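Dihydroorotate dehydrogenase (Schistosoma mansoni, PDB 6UY4) probably catalyses the quinone-dependent oxidation of (S)-dihydroorotate to orotate, a step of de novo pyrimidine synthesis, with flavin mononucleotide as cofactor. Local coordinates at residues A[185-190]-A[226-231]; A[213-218]-A[255-260]; A[220-225]-A[238-243]; A[249-254]-A[319-324]. All coordinates share one frame; numbering follows the deposited sequence.

Interaction 1 (A[185-190]-A[226-231]); sequences AGVRKF and LAARNQ
Val187 packs against Ala228 and Arg229. This joins helices 179-190 and 215-230, two successive helices on the outside of the TIM barrel that this family adopts. Strand 196-200 lies between them in sequence. The closest CA pair between the two segments is that of Val187 and Arg229, 6.4 Å apart.

The contact is apolar, and one methyl carries it. CG1 of Val187 stands anti to its own backbone N (chi1 175°), which sends it across to the facing helix. It rests on the backbone there, with Val187 CG1 3.9 Å from Arg229 N. The same methyl also borders the start of two side chains. Val187 CG1 lies 4.2 Å from Arg229 CB and 4.3 Å from Ala228 CB. The small Ala228 points toward helix 179-190. Val187 also touches Leu170 and Leu197 of the barrel strands, and so it links the helix pair to the sheet.

Arg229 gives only the base of its side chain to this contact. Its chain bends at chi2 and chi3, and the guanidinium is led away from Val187. Arg229 NE donates to Asn230 OD1 at 3.3 Å, with an N-H...O angle of 154° and the donor tilted from the carbonyl plane. NH1 is held elsewhere, by a salt bridge to Asp266 and a hydrogen bond to the backbone O of Thr236. Several bonds thus fix the rotation of the planar group. One of its faces lies over a methyl, with Leu226 CD2 3.7 Å above the guanidinium plane of Arg229 and offset toward the rim.

Interaction 2 (A[213-218]-A[255-260]); sequences QTKEKL and VEVALD
Lys215 NZ faces both carboxylate oxygens of Glu256 in a salt bridge. The distance is 3.2 Å from Lys215 NZ to Glu256 OE2, and it is the same from NZ to OE1. Both hydrogen bonds are weak. The ammonium therefore sits across the fork of the carboxylate and does not favour one oxygen. The two side chains meet at about a right angle. Each is extended beyond CG, and each has CG anti to its backbone N (chi1 -174° for Lys215 and 170° for Glu256). The extended chains bring the charged groups together at the edge of the contact. The carboxylate of Asp253 is also close to the Lys215 chain and may add to the negative field around the ammonium.

Beneath the charged pair the contact is apolar, and Val257 has the largest share of buried surface. Its two methyls serve different partners. Val257 CG2 lies 3.9 Å from Lys215 CG, so the aliphatic part of the lysine runs over this methyl on its way to Glu256. Val257 CG1 faces Leu218 and lies 4.2 Å from Leu218 CG. The CA atoms of Leu218 and Val257 are 7.5 Å apart, the closest CA pair between the two segments.

The contact joins the first turn of helix 215-230 to the last turns of helix 248-259. These are successive outer helices of the TIM barrel, and strand 238-242 comes between them in the chain. Leu218 also touches Ile254, and Val257 touches Leu222. On another side of helix 248-259, Val255 packs on Val318 and Leu321 of helix 305-321.

Interaction 3 (A[220-225]-A[238-243]); sequences DLLSKV and ILLKIS. With FMN (flavin mononucleotide), chain G.
Helix segment 220-225 packs over strand segment 238-243, with CA atoms 9.4 Å apart at Leu222 and Leu240 and 8.6 Å apart at Val225 and Ile238. Leu222 and Leu240 reach toward each other tip to tip. Their methyls meet with Leu222 CD2 4.0 Å from Leu240 CD1. Val225 and Ile238 cross at a slant, and Val225 CG1 lies 4.2 Å from Ile238 CG2. Each of these two carbons is anti to its own backbone N (chi1 163° for Val225). All four residues are buried.

The helix and strand belong to the beta-alpha-beta unit of strand 196-200, helix 215-230 and strand 238-242 in the TIM barrel. Ile238 and Leu240 point toward the helix. Lys241, between Leu240 and Ile242, serves the flavin.

The side chain of Lys241 is extended, and NZ meets four acceptors of FMN, one of them weakly. Lys241 NZ donates to FMN O3' at 3.0 Å, O2 at 3.1 Å and N1 at 3.2 Å. The weak bond runs from NZ to FMN O2'. The lysine thus bridges the ribityl chain and the pyrimidine end of the flavin ring. A positive charge there could stabilise negative charge on N1 and O2 in the reduced flavin.

Interaction 4 (A[249-254]-A[319-324]); sequences QNLKDI and SALTKG
Lys252 and Leu321 both hold CG anti to their own carbonyl carbon (chi1 -64° and -59°). In Leu321 this rotation, with chi2 at 179°, carries CD1 across to helix 248-259. The two side chains then cross at about a right angle, and Leu321 CD1 lies 3.7 Å from Lys252 CG. The same methyl is 3.9 Å from Lys252 CA and 4.1 Å from Leu251 O. It therefore rests on the helix backbone as well as on the lysine chain. Leu251 adds a looser apolar contact, with its CG 4.5 Å from Leu321 CD1.

Lys252 uses only the base of its side chain. Beyond CG it is extended and leads away from Leu321. Leu321 has the largest share of buried surface, and its CA is 6.9 Å from that of Lys252. This is the closest CA pair between the two segments. No hydrogen bond crosses from one segment to the other.

The contact joins helix 248-259 to the C-terminal end of helix 305-321 on the outside of the TIM barrel. Leu251 also touches Cys314, Lys317 and Val318 of helix 305-321. On the barrel side, Leu251 and Ile254 pack on Ile242 of strand 238-242, while Thr322 touches Val255 and Leu259 farther along helix 248-259.

Interactions 1, 2 and 4 join neighbouring outer helices of the TIM barrel, and interaction 3 sets helix 215-230 on strand 238-242. Helix 215-230 serves interactions 1, 2 and 3, and helix 248-259 serves 2 and 4. Interactions 2 and 3 have centres 8 Å apart and touch at Leu218 and Leu240. Interaction 3 meets 1 where Val187 packs on Val225, and it also touches 4. Interactions 2 and 4 touch as well. Interactions 1 and 4 lie 25 Å apart between centres. Along the chain, 1 crosses 2 and 3, and 2 crosses 4. Interaction 3 falls within the span of 2, and 1 and 3 close before 4 opens. Helices 215-230 and 248-259 pack on strand 238-242, whose Lys241 binds FMN.

Interaction 1 (A[185-190]-A[226-231])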
loop_
_atom_site.group_PDB
_atom_site.type_symbol
_atom_site.label_atom_id
_atom_site.label_comp_id
_atom_site.label_asym_id
_atom_site.label_seq_id
_atom_site.Cartn_x
_atom_site.Cartn_y
_atom_site.Cartn_z
ATOM N N ALA A 185 0.184 -0.395 19.972
ATOM C CA ALA A 185 -0.131 1.009 20.222
ATOM C C ALA A 185 -0.846 1.631 19.030
ATOM O O ALA A 185 -1.760 2.446 19.202
ATOM C CB ALA A 185 1.145 1.785 20.550
ATOM N N GLY A 186 -0.451 1.252 17.815
ATOM C CA GLY A 186 -1.137 1.754 16.636
ATOM C C GLY A 186 -2.568 1.255 16.537
ATOM O O GLY A 186 -3.468 2.003 16.145
ATOM N N VAL A 187 -2.796 -0.014 16.883
ATOM C CA VAL A 187 -4.152 -0.558 16.862
ATOM C C VAL A 187 -5.037 0.186 17.853
ATOM O O VAL A 187 -6.202 0.486 17.567
ATOM C CB VAL A 187 -4.131 -2.072 17.148
ATOM C CG1 VAL A 187 -5.548 -2.616 17.237
ATOM C CG2 VAL A 187 -3.351 -2.807 16.074
ATOM N N ARG A 188 -4.495 0.505 19.030
ATOM C CA ARG A 188 -5.274 1.239 20.022
ATOM C C ARG A 188 -5.450 2.701 19.632
ATOM O O ARG A 188 -6.439 3.331 20.025
ATOM C CB ARG A 188 -4.609 1.130 21.395
ATOM N N LYS A 189 -4.516 3.255 18.856
ATOM C CA LYS A 189 -4.568 4.675 18.520
ATOM C C LYS A 189 -5.567 4.960 17.405
ATOM O O LYS A 189 -6.338 5.924 17.494
ATOM C CB LYS A 189 -3.177 5.170 18.120
ATOM C CG LYS A 189 -3.078 6.674 17.922
ATOM C CD LYS A 189 -3.165 7.413 19.248
ATOM C CE LYS A 189 -2.939 8.907 19.067
ATOM N NZ LYS A 189 -2.905 9.625 20.372
ATOM N N PHE A 190 -5.571 4.144 16.353
ATOM C CA PHE A 190 -6.397 4.391 15.179
ATOM C C PHE A 190 -7.568 3.428 15.047
ATOM O O PHE A 190 -8.332 3.537 14.082
ATOM C CB PHE A 190 -5.540 4.325 13.909
ATOM C CG PHE A 190 -4.406 5.307 13.891
ATOM C CD1 PHE A 190 -4.619 6.624 13.520
ATOM C CD2 PHE A 190 -3.125 4.912 14.240
ATOM C CE1 PHE A 190 -3.577 7.531 13.501
ATOM C CE2 PHE A 190 -2.077 5.815 14.222
ATOM C CZ PHE A 190 -2.303 7.126 13.852
ATOM N N LEU A 226 -4.631 -8.705 18.232
ATOM C CA LEU A 226 -6.053 -9.023 18.310
ATOM C C LEU A 226 -6.615 -8.759 19.702
ATOM O O LEU A 226 -7.794 -8.410 19.834
ATOM C CB LEU A 226 -6.293 -10.476 17.904
ATOM C CG LEU A 226 -6.089 -10.758 16.416
ATOM C CD1 LEU A 226 -6.433 -12.198 16.094
ATOM C CD2 LEU A 226 -6.919 -9.800 15.575
ATOM N N ALA A 227 -5.798 -8.923 20.743
ATOM C CA ALA A 227 -6.242 -8.585 22.091
ATOM C C ALA A 227 -6.526 -7.093 22.211
ATOM O O ALA A 227 -7.552 -6.684 22.768
ATOM C CB ALA A 227 -5.194 -9.021 23.113
ATOM N N ALA A 228 -5.619 -6.262 21.690
ATOM C CA ALA A 228 -5.852 -4.822 21.682
ATOM C C ALA A 228 -7.054 -4.467 20.818
ATOM O O ALA A 228 -7.830 -3.566 21.160
ATOM C CB ALA A 228 -4.604 -4.093 21.188
ATOM N N ARG A 229 -7.222 -5.164 19.691
ATOM C CA ARG A 229 -8.369 -4.911 18.826
ATOM C C ARG A 229 -9.675 -5.199 19.554
ATOM O O ARG A 229 -10.642 -4.439 19.436
ATOM C CB ARG A 229 -8.257 -5.756 17.554
ATOM C CG ARG A 229 -9.150 -5.313 16.395
ATOM C CD ARG A 229 -10.552 -5.900 16.483
ATOM N NE ARG A 229 -10.540 -7.361 16.529
ATOM C CZ ARG A 229 -10.668 -8.145 15.464
ATOM N NH1 ARG A 229 -10.820 -7.612 14.260
ATOM N NH2 ARG A 229 -10.646 -9.463 15.603
ATOM N N ASN A 230 -9.720 -6.293 20.319
ATOM C CA ASN A 230 -10.934 -6.641 21.045
ATOM C C ASN A 230 -11.228 -5.673 22.183
ATOM O O ASN A 230 -12.373 -5.611 22.645
ATOM C CB ASN A 230 -10.836 -8.070 21.583
ATOM C CG ASN A 230 -10.791 -9.105 20.476
ATOM O OD1 ASN A 230 -11.219 -8.845 19.350
ATOM N ND2 ASN A 230 -10.277 -10.289 20.791
ATOM N N GLN A 231 -10.231 -4.915 22.643
ATOM C CA GLN A 231 -10.464 -3.905 23.668
ATOM C C GLN A 231 -11.156 -2.662 23.128
ATOM O O GLN A 231 -11.465 -1.760 23.913
ATOM C CB GLN A 231 -9.144 -3.512 24.331
ATOM C CG GLN A 231 -8.580 -4.576 25.253
ATOM C CD GLN A 231 -9.559 -4.972 26.342
ATOM O OE1 GLN A 231 -10.155 -6.047 26.296
ATOM N NE2 GLN A 231 -9.730 -4.101 27.331
#

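Interaction 2 (A[213-218]-A[255-260])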
loop_
_atom_site.group_PDB
_atom_site.type_symbol
_atom_site.label_atom_id
_atom_site.label_comp_id
_atom_site.label_asym_id
_atom_site.label_seq_id
_atom_site.Cartn_x
_atom_site.Cartn_y
_atom_site.Cartn_z
ATOM N N GLN A 213 10.711 -12.359 12.141
ATOM C CA GLN A 213 10.726 -13.131 10.906
ATOM C C GLN A 213 10.556 -14.629 11.137
ATOM O O GLN A 213 10.834 -15.420 10.228
ATOM C CB GLN A 213 12.022 -12.863 10.136
ATOM N N THR A 214 10.115 -15.037 12.322
ATOM C CA THR A 214 9.836 -16.437 12.599
ATOM C C THR A 214 8.343 -16.638 12.821
ATOM O O THR A 214 7.589 -15.687 13.051
ATOM C CB THR A 214 10.623 -16.938 13.817
ATOM O OG1 THR A 214 10.396 -18.343 13.987
ATOM C CG2 THR A 214 10.186 -16.213 15.071
ATOM N N LYS A 215 7.925 -17.903 12.748
ATOM C CA LYS A 215 6.503 -18.225 12.817
ATOM C C LYS A 215 5.913 -17.863 14.173
ATOM O O LYS A 215 4.772 -17.391 14.256
ATOM C CB LYS A 215 6.297 -19.710 12.517
ATOM C CG LYS A 215 4.846 -20.145 12.422
ATOM C CD LYS A 215 4.756 -21.629 12.105
ATOM C CE LYS A 215 3.316 -22.099 12.002
ATOM N NZ LYS A 215 3.244 -23.570 11.774
ATOM N N GLU A 216 6.672 -18.067 15.250
ATOM C CA GLU A 216 6.129 -17.830 16.583
ATOM C C GLU A 216 6.109 -16.352 16.949
ATOM O O GLU A 216 5.223 -15.921 17.695
ATOM C CB GLU A 216 6.913 -18.628 17.623
ATOM C CG GLU A 216 6.630 -20.120 17.567
ATOM C CD GLU A 216 5.145 -20.431 17.637
ATOM O OE1 GLU A 216 4.440 -19.809 18.460
ATOM O OE2 GLU A 216 4.680 -21.294 16.861
ATOM N N LYS A 217 7.064 -15.564 16.448
ATOM C CA LYS A 217 6.997 -14.122 16.668
ATOM C C LYS A 217 5.802 -13.513 15.948
ATOM O O LYS A 217 5.188 -12.563 16.446
ATOM C CB LYS A 217 8.295 -13.450 16.222
ATOM C CG LYS A 217 9.408 -13.493 17.258
ATOM C CD LYS A 217 9.016 -12.745 18.522
ATOM N N LEU A 218 5.454 -14.048 14.776
ATOM C CA LEU A 218 4.257 -13.584 14.083
ATOM C C LEU A 218 2.997 -13.964 14.850
ATOM O O LEU A 218 2.079 -13.148 14.992
ATOM C CB LEU A 218 4.215 -14.152 12.665
ATOM C CG LEU A 218 2.957 -13.830 11.855
ATOM C CD1 LEU A 218 2.767 -12.324 11.728
ATOM C CD2 LEU A 218 3.013 -14.484 10.483
ATOM N N VAL A 255 -0.015 -17.880 6.267
ATOM C CA VAL A 255 -1.441 -18.138 6.085
ATOM C C VAL A 255 -1.993 -18.945 7.254
ATOM O O VAL A 255 -3.104 -18.689 7.733
ATOM C CB VAL A 255 -1.686 -18.847 4.740
ATOM C CG1 VAL A 255 -3.129 -19.317 4.635
ATOM C CG2 VAL A 255 -1.338 -17.922 3.584
ATOM N N GLU A 256 -1.226 -19.926 7.734
ATOM C CA GLU A 256 -1.694 -20.768 8.832
ATOM C C GLU A 256 -1.938 -19.946 10.091
ATOM O O GLU A 256 -3.001 -20.044 10.716
ATOM C CB GLU A 256 -0.685 -21.883 9.106
ATOM C CG GLU A 256 -0.973 -22.667 10.374
ATOM C CD GLU A 256 0.059 -23.742 10.642
ATOM O OE1 GLU A 256 0.820 -24.082 9.712
ATOM O OE2 GLU A 256 0.110 -24.244 11.784
ATOM N N VAL A 257 -0.959 -19.128 10.482
ATOM C CA VAL A 257 -1.109 -18.298 11.674
ATOM C C VAL A 257 -2.245 -17.300 11.489
ATOM O O VAL A 257 -3.011 -17.027 12.422
ATOM C CB VAL A 257 0.220 -17.593 12.003
ATOM C CG1 VAL A 257 0.034 -16.608 13.144
ATOM C CG2 VAL A 257 1.290 -18.618 12.351
ATOM N N ALA A 258 -2.381 -16.750 10.280
ATOM C CA ALA A 258 -3.427 -15.770 10.012
ATOM C C ALA A 258 -4.825 -16.371 10.074
ATOM O O ALA A 258 -5.794 -15.630 10.272
ATOM C CB ALA A 258 -3.202 -15.128 8.643
ATOM N N LEU A 259 -4.954 -17.687 9.912
ATOM C CA LEU A 259 -6.254 -18.340 9.906
ATOM C C LEU A 259 -6.539 -19.147 11.164
ATOM O O LEU A 259 -7.654 -19.662 11.306
ATOM C CB LEU A 259 -6.384 -19.257 8.680
ATOM C CG LEU A 259 -6.381 -18.569 7.313
ATOM C CD1 LEU A 259 -6.635 -19.579 6.208
ATOM C CD2 LEU A 259 -7.407 -17.447 7.269
ATOM N N ASP A 260 -5.575 -19.278 12.071
ATOM C CA ASP A 260 -5.811 -20.013 13.305
ATOM C C ASP A 260 -6.853 -19.293 14.153
ATOM O O ASP A 260 -6.870 -18.062 14.229
ATOM C CB ASP A 260 -4.509 -20.174 14.088
ATOM C CG ASP A 260 -4.673 -21.043 15.319
ATOM O OD1 ASP A 260 -4.998 -22.239 15.164
ATOM O OD2 ASP A 260 -4.477 -20.530 16.440
#

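Interaction 3 (A[220-225]-A[238-243])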
loop_
_atom_site.group_PDB
_atom_site.type_symbol
_atom_site.label_atom_id
_atom_site.label_comp_id
_atom_site.label_asym_id
_atom_site.label_seq_id
_atom_site.Cartn_x
_atom_site.Cartn_y
_atom_site.Cartn_z
ATOM N N ASP A 220 2.830 -14.478 18.047
ATOM C CA ASP A 220 2.828 -13.607 19.217
ATOM C C ASP A 220 2.338 -12.210 18.859
ATOM O O ASP A 220 1.548 -11.611 19.600
ATOM C CB ASP A 220 4.230 -13.544 19.821
ATOM C CG ASP A 220 4.429 -12.332 20.703
ATOM O OD1 ASP A 220 3.968 -12.360 21.864
ATOM O OD2 ASP A 220 5.042 -11.350 20.233
ATOM N N LEU A 221 2.795 -11.677 17.724
ATOM C CA LEU A 221 2.367 -10.348 17.298
ATOM C C LEU A 221 0.863 -10.308 17.064
ATOM O O LEU A 221 0.168 -9.416 17.563
ATOM C CB LEU A 221 3.125 -9.935 16.036
ATOM C CG LEU A 221 2.640 -8.674 15.316
ATOM C CD1 LEU A 221 2.769 -7.452 16.209
ATOM C CD2 LEU A 221 3.406 -8.474 14.018
ATOM N N LEU A 222 0.337 -11.278 16.309
ATOM C CA LEU A 222 -1.094 -11.293 16.022
ATOM C C LEU A 222 -1.920 -11.507 17.282
ATOM O O LEU A 222 -3.037 -10.987 17.383
ATOM C CB LEU A 222 -1.414 -12.371 14.988
ATOM C CG LEU A 222 -0.830 -12.156 13.592
ATOM C CD1 LEU A 222 -1.349 -13.211 12.628
ATOM C CD2 LEU A 222 -1.150 -10.758 13.090
ATOM N N SER A 223 -1.396 -12.261 18.250
ATOM C CA SER A 223 -2.135 -12.490 19.487
ATOM C C SER A 223 -2.314 -11.191 20.263
ATOM O O SER A 223 -3.426 -10.857 20.690
ATOM C CB SER A 223 -1.417 -13.538 20.338
ATOM O OG SER A 223 -2.168 -13.854 21.496
ATOM N N LYS A 224 -1.226 -10.441 20.453
ATOM C CA LYS A 224 -1.316 -9.174 21.171
ATOM C C LYS A 224 -2.128 -8.149 20.390
ATOM O O LYS A 224 -2.875 -7.360 20.982
ATOM C CB LYS A 224 0.085 -8.637 21.461
ATOM C CG LYS A 224 0.901 -9.495 22.412
ATOM C CD LYS A 224 2.333 -8.996 22.509
ATOM C CE LYS A 224 3.128 -9.786 23.532
ATOM N NZ LYS A 224 4.583 -9.466 23.471
ATOM N N VAL A 225 -1.994 -8.143 19.062
ATOM C CA VAL A 225 -2.722 -7.177 18.245
ATOM C C VAL A 225 -4.223 -7.436 18.314
ATOM O O VAL A 225 -5.022 -6.502 18.450
ATOM C CB VAL A 225 -2.203 -7.208 16.796
ATOM C CG1 VAL A 225 -3.190 -6.534 15.858
ATOM C CG2 VAL A 225 -0.847 -6.525 16.713
ATOM N N ILE A 238 -8.603 -6.152 10.909
ATOM C CA ILE A 238 -7.146 -6.194 10.970
ATOM C C ILE A 238 -6.647 -6.941 9.741
ATOM O O ILE A 238 -6.981 -8.116 9.542
ATOM C CB ILE A 238 -6.648 -6.865 12.260
ATOM C CG1 ILE A 238 -7.028 -6.027 13.481
ATOM C CG2 ILE A 238 -5.144 -7.075 12.202
ATOM C CD1 ILE A 238 -6.349 -4.679 13.531
ATOM N N LEU A 239 -5.850 -6.265 8.920
ATOM C CA LEU A 239 -5.302 -6.850 7.707
ATOM C C LEU A 239 -3.796 -7.030 7.840
ATOM O O LEU A 239 -3.124 -6.290 8.564
ATOM C CB LEU A 239 -5.615 -5.987 6.480
ATOM C CG LEU A 239 -6.977 -6.185 5.809
ATOM C CD1 LEU A 239 -8.120 -5.740 6.710
ATOM C CD2 LEU A 239 -7.020 -5.447 4.485
ATOM N N LEU A 240 -3.272 -8.025 7.129
ATOM C CA LEU A 240 -1.853 -8.351 7.147
ATOM C C LEU A 240 -1.301 -8.204 5.737
ATOM O O LEU A 240 -1.763 -8.882 4.813
ATOM C CB LEU A 240 -1.626 -9.769 7.673
ATOM C CG LEU A 240 -0.317 -10.012 8.419
ATOM C CD1 LEU A 240 -0.208 -9.076 9.612
ATOM C CD2 LEU A 240 -0.207 -11.464 8.857
ATOM N N LYS A 241 -0.317 -7.324 5.572
ATOM C CA LYS A 241 0.296 -7.060 4.277
ATOM C C LYS A 241 1.644 -7.767 4.215
ATOM O O LYS A 241 2.507 -7.545 5.071
ATOM C CB LYS A 241 0.458 -5.559 4.051
ATOM C CG LYS A 241 0.964 -5.184 2.671
ATOM C CD LYS A 241 0.919 -3.679 2.473
ATOM C CE LYS A 241 1.387 -3.287 1.085
ATOM N NZ LYS A 241 1.294 -1.816 0.873
ATOM N N ILE A 242 1.824 -8.613 3.204
ATOM C CA ILE A 242 3.005 -9.452 3.094
ATOM C C ILE A 242 3.813 -9.033 1.870
ATOM O O ILE A 242 3.386 -8.208 1.061
ATOM C CB ILE A 242 2.645 -10.949 3.024
ATOM C CG1 ILE A 242 1.954 -11.263 1.696
ATOM C CG2 ILE A 242 1.757 -11.338 4.195
ATOM C CD1 ILE A 242 1.649 -12.726 1.498
ATOM N N SER A 243 4.997 -9.624 1.739
ATOM C CA SER A 243 5.993 -9.474 0.690
ATOM C C SER A 243 5.855 -10.587 -0.341
ATOM O O SER A 243 5.536 -11.727 0.014
ATOM C CB SER A 243 7.403 -9.503 1.281
ATOM O OG SER A 243 8.389 -9.462 0.266
HETATM N N1 FMN G . 3.785 0.083 1.501
HETATM C C2 FMN G . 3.460 0.100 2.843
HETATM O O2 FMN G . 2.822 -0.831 3.333
HETATM N N3 FMN G . 3.847 1.159 3.638
HETATM C C4 FMN G . 4.563 2.207 3.096
HETATM O O4 FMN G . 4.908 3.150 3.806
HETATM C C4A FMN G . 4.893 2.194 1.746
HETATM N N5 FMN G . 5.609 3.238 1.199
HETATM C C5A FMN G . 5.933 3.226 -0.142
HETATM C C6 FMN G . 6.653 4.284 -0.687
HETATM C C7 FMN G . 6.986 4.279 -2.035
HETATM C C7M FMN G . 7.764 5.422 -2.618
HETATM C C8 FMN G . 6.596 3.213 -2.842
HETATM C C8M FMN G . 6.954 3.205 -4.299
HETATM C C9 FMN G . 5.877 2.156 -2.295
HETATM C C9A FMN G . 5.541 2.158 -0.944
HETATM N N10 FMN G . 4.822 1.111 -0.393
HETATM C C10 FMN G . 4.501 1.127 0.949
HETATM C "C1'" FMN G . 4.392 -0.054 -1.233
HETATM C "C2'" FMN G . 3.045 0.226 -1.887
HETATM O "O2'" FMN G . 2.097 0.574 -0.902
HETATM C "C3'" FMN G . 2.542 -0.999 -2.640
HETATM O "O3'" FMN G . 2.568 -2.121 -1.786
HETATM C "C4'" FMN G . 3.371 -1.294 -3.885
HETATM O "O4'" FMN G . 4.022 -0.129 -4.343
HETATM C "C5'" FMN G . 2.444 -1.812 -4.972
HETATM O "O5'" FMN G . 3.101 -1.854 -6.213
HETATM P P FMN G . 2.584 -0.891 -7.391
HETATM O O1P FMN G . 3.400 -1.180 -8.626
HETATM O O2P FMN G . 1.115 -1.123 -7.654
HETATM O O3P FMN G . 2.809 0.540 -6.975
#

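Interaction 4 (A[249-254]-A[319-324])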
loop_
_atom_site.group_PDB
_atom_site.type_symbol
_atom_site.label_atom_id
_atom_site.label_comp_id
_atom_site.label_asym_id
_atom_site.label_seq_id
_atom_site.Cartn_x
_atom_site.Cartn_y
_atom_site.Cartn_z
ATOM N N GLN A 249 7.172 -22.323 1.782
ATOM C CA GLN A 249 6.933 -22.785 3.145
ATOM C C GLN A 249 6.571 -21.628 4.069
ATOM O O GLN A 249 5.603 -21.714 4.834
ATOM C CB GLN A 249 8.156 -23.535 3.670
ATOM C CG GLN A 249 7.914 -24.226 4.999
ATOM C CD GLN A 249 6.718 -25.160 4.954
ATOM O OE1 GLN A 249 5.808 -25.062 5.778
ATOM N NE2 GLN A 249 6.715 -26.071 3.988
ATOM N N ASN A 250 7.339 -20.537 4.020
ATOM C CA ASN A 250 7.030 -19.387 4.864
ATOM C C ASN A 250 5.689 -18.769 4.490
ATOM O O ASN A 250 4.967 -18.274 5.364
ATOM C CB ASN A 250 8.143 -18.343 4.768
ATOM C CG ASN A 250 9.396 -18.759 5.510
ATOM O OD1 ASN A 250 9.326 -19.440 6.533
ATOM N ND2 ASN A 250 10.550 -18.352 4.996
ATOM N N LEU A 251 5.341 -18.788 3.203
ATOM C CA LEU A 251 4.034 -18.297 2.780
ATOM C C LEU A 251 2.913 -19.120 3.403
ATOM O O LEU A 251 1.892 -18.569 3.834
ATOM C CB LEU A 251 3.945 -18.322 1.255
ATOM C CG LEU A 251 2.841 -17.505 0.588
ATOM C CD1 LEU A 251 3.013 -16.030 0.897
ATOM C CD2 LEU A 251 2.849 -17.746 -0.913
ATOM N N LYS A 252 3.090 -20.442 3.466
ATOM C CA LYS A 252 2.093 -21.294 4.106
ATOM C C LYS A 252 2.024 -21.030 5.605
ATOM O O LYS A 252 0.939 -21.055 6.197
ATOM C CB LYS A 252 2.407 -22.765 3.838
ATOM C CG LYS A 252 2.325 -23.161 2.375
ATOM C CD LYS A 252 2.748 -24.606 2.168
ATOM C CE LYS A 252 2.683 -24.992 0.699
ATOM N NZ LYS A 252 3.060 -26.415 0.480
ATOM N N ASP A 253 3.175 -20.775 6.234
ATOM C CA ASP A 253 3.190 -20.496 7.667
ATOM C C ASP A 253 2.442 -19.209 7.989
ATOM O O ASP A 253 1.698 -19.145 8.976
ATOM C CB ASP A 253 4.631 -20.418 8.171
ATOM C CG ASP A 253 5.329 -21.764 8.149
ATOM O OD1 ASP A 253 4.672 -22.770 7.808
ATOM O OD2 ASP A 253 6.534 -21.815 8.475
ATOM N N ILE A 254 2.631 -18.170 7.172
ATOM C CA ILE A 254 1.922 -16.912 7.390
ATOM C C ILE A 254 0.418 -17.128 7.281
ATOM O O ILE A 254 -0.357 -16.633 8.108
ATOM C CB ILE A 254 2.415 -15.840 6.401
ATOM C CG1 ILE A 254 3.888 -15.517 6.651
ATOM C CG2 ILE A 254 1.570 -14.581 6.510
ATOM C CD1 ILE A 254 4.467 -14.515 5.681
ATOM N N SER A 319 -4.534 -17.065 -2.087
ATOM C CA SER A 319 -5.964 -17.323 -2.229
ATOM C C SER A 319 -6.268 -18.814 -2.205
ATOM O O SER A 319 -7.348 -19.221 -1.762
ATOM C CB SER A 319 -6.488 -16.692 -3.518
ATOM O OG SER A 319 -7.895 -16.835 -3.619
ATOM N N ALA A 320 -5.332 -19.644 -2.670
ATOM C CA ALA A 320 -5.528 -21.088 -2.614
ATOM C C ALA A 320 -5.291 -21.632 -1.211
ATOM O O ALA A 320 -5.979 -22.563 -0.779
ATOM C CB ALA A 320 -4.606 -21.783 -3.617
ATOM N N LEU A 321 -4.326 -21.062 -0.485
ATOM C CA LEU A 321 -4.030 -21.546 0.860
ATOM C C LEU A 321 -5.129 -21.162 1.844
ATOM O O LEU A 321 -5.441 -21.928 2.762
ATOM C CB LEU A 321 -2.679 -21.004 1.326
ATOM C CG LEU A 321 -1.479 -21.368 0.449
ATOM C CD1 LEU A 321 -0.201 -20.755 1.001
ATOM C CD2 LEU A 321 -1.348 -22.877 0.326
ATOM N N THR A 322 -5.724 -19.981 1.673
ATOM C CA THR A 322 -6.807 -19.546 2.544
ATOM C C THR A 322 -8.146 -20.172 2.183
ATOM O O THR A 322 -9.097 -20.043 2.963
ATOM C CB THR A 322 -6.948 -18.022 2.507
ATOM O OG1 THR A 322 -7.331 -17.609 1.189
ATOM C CG2 THR A 322 -5.637 -17.351 2.886
ATOM N N LYS A 323 -8.243 -20.836 1.029
ATOM C CA LYS A 323 -9.503 -21.384 0.525
ATOM C C LYS A 323 -10.577 -20.306 0.400
ATOM O O LYS A 323 -11.773 -20.589 0.506
ATOM C CB LYS A 323 -9.997 -22.543 1.397
ATOM C CG LYS A 323 -9.184 -23.819 1.240
ATOM C CD LYS A 323 -9.664 -24.914 2.180
ATOM C CE LYS A 323 -9.353 -24.577 3.627
ATOM N NZ LYS A 323 -9.705 -25.697 4.541
ATOM N N GLY A 324 -10.157 -19.064 0.167
ATOM C CA GLY A 324 -11.089 -17.964 0.031
ATOM C C GLY A 324 -11.817 -17.581 1.298
ATOM O O GLY A 324 -12.910 -17.017 1.226
#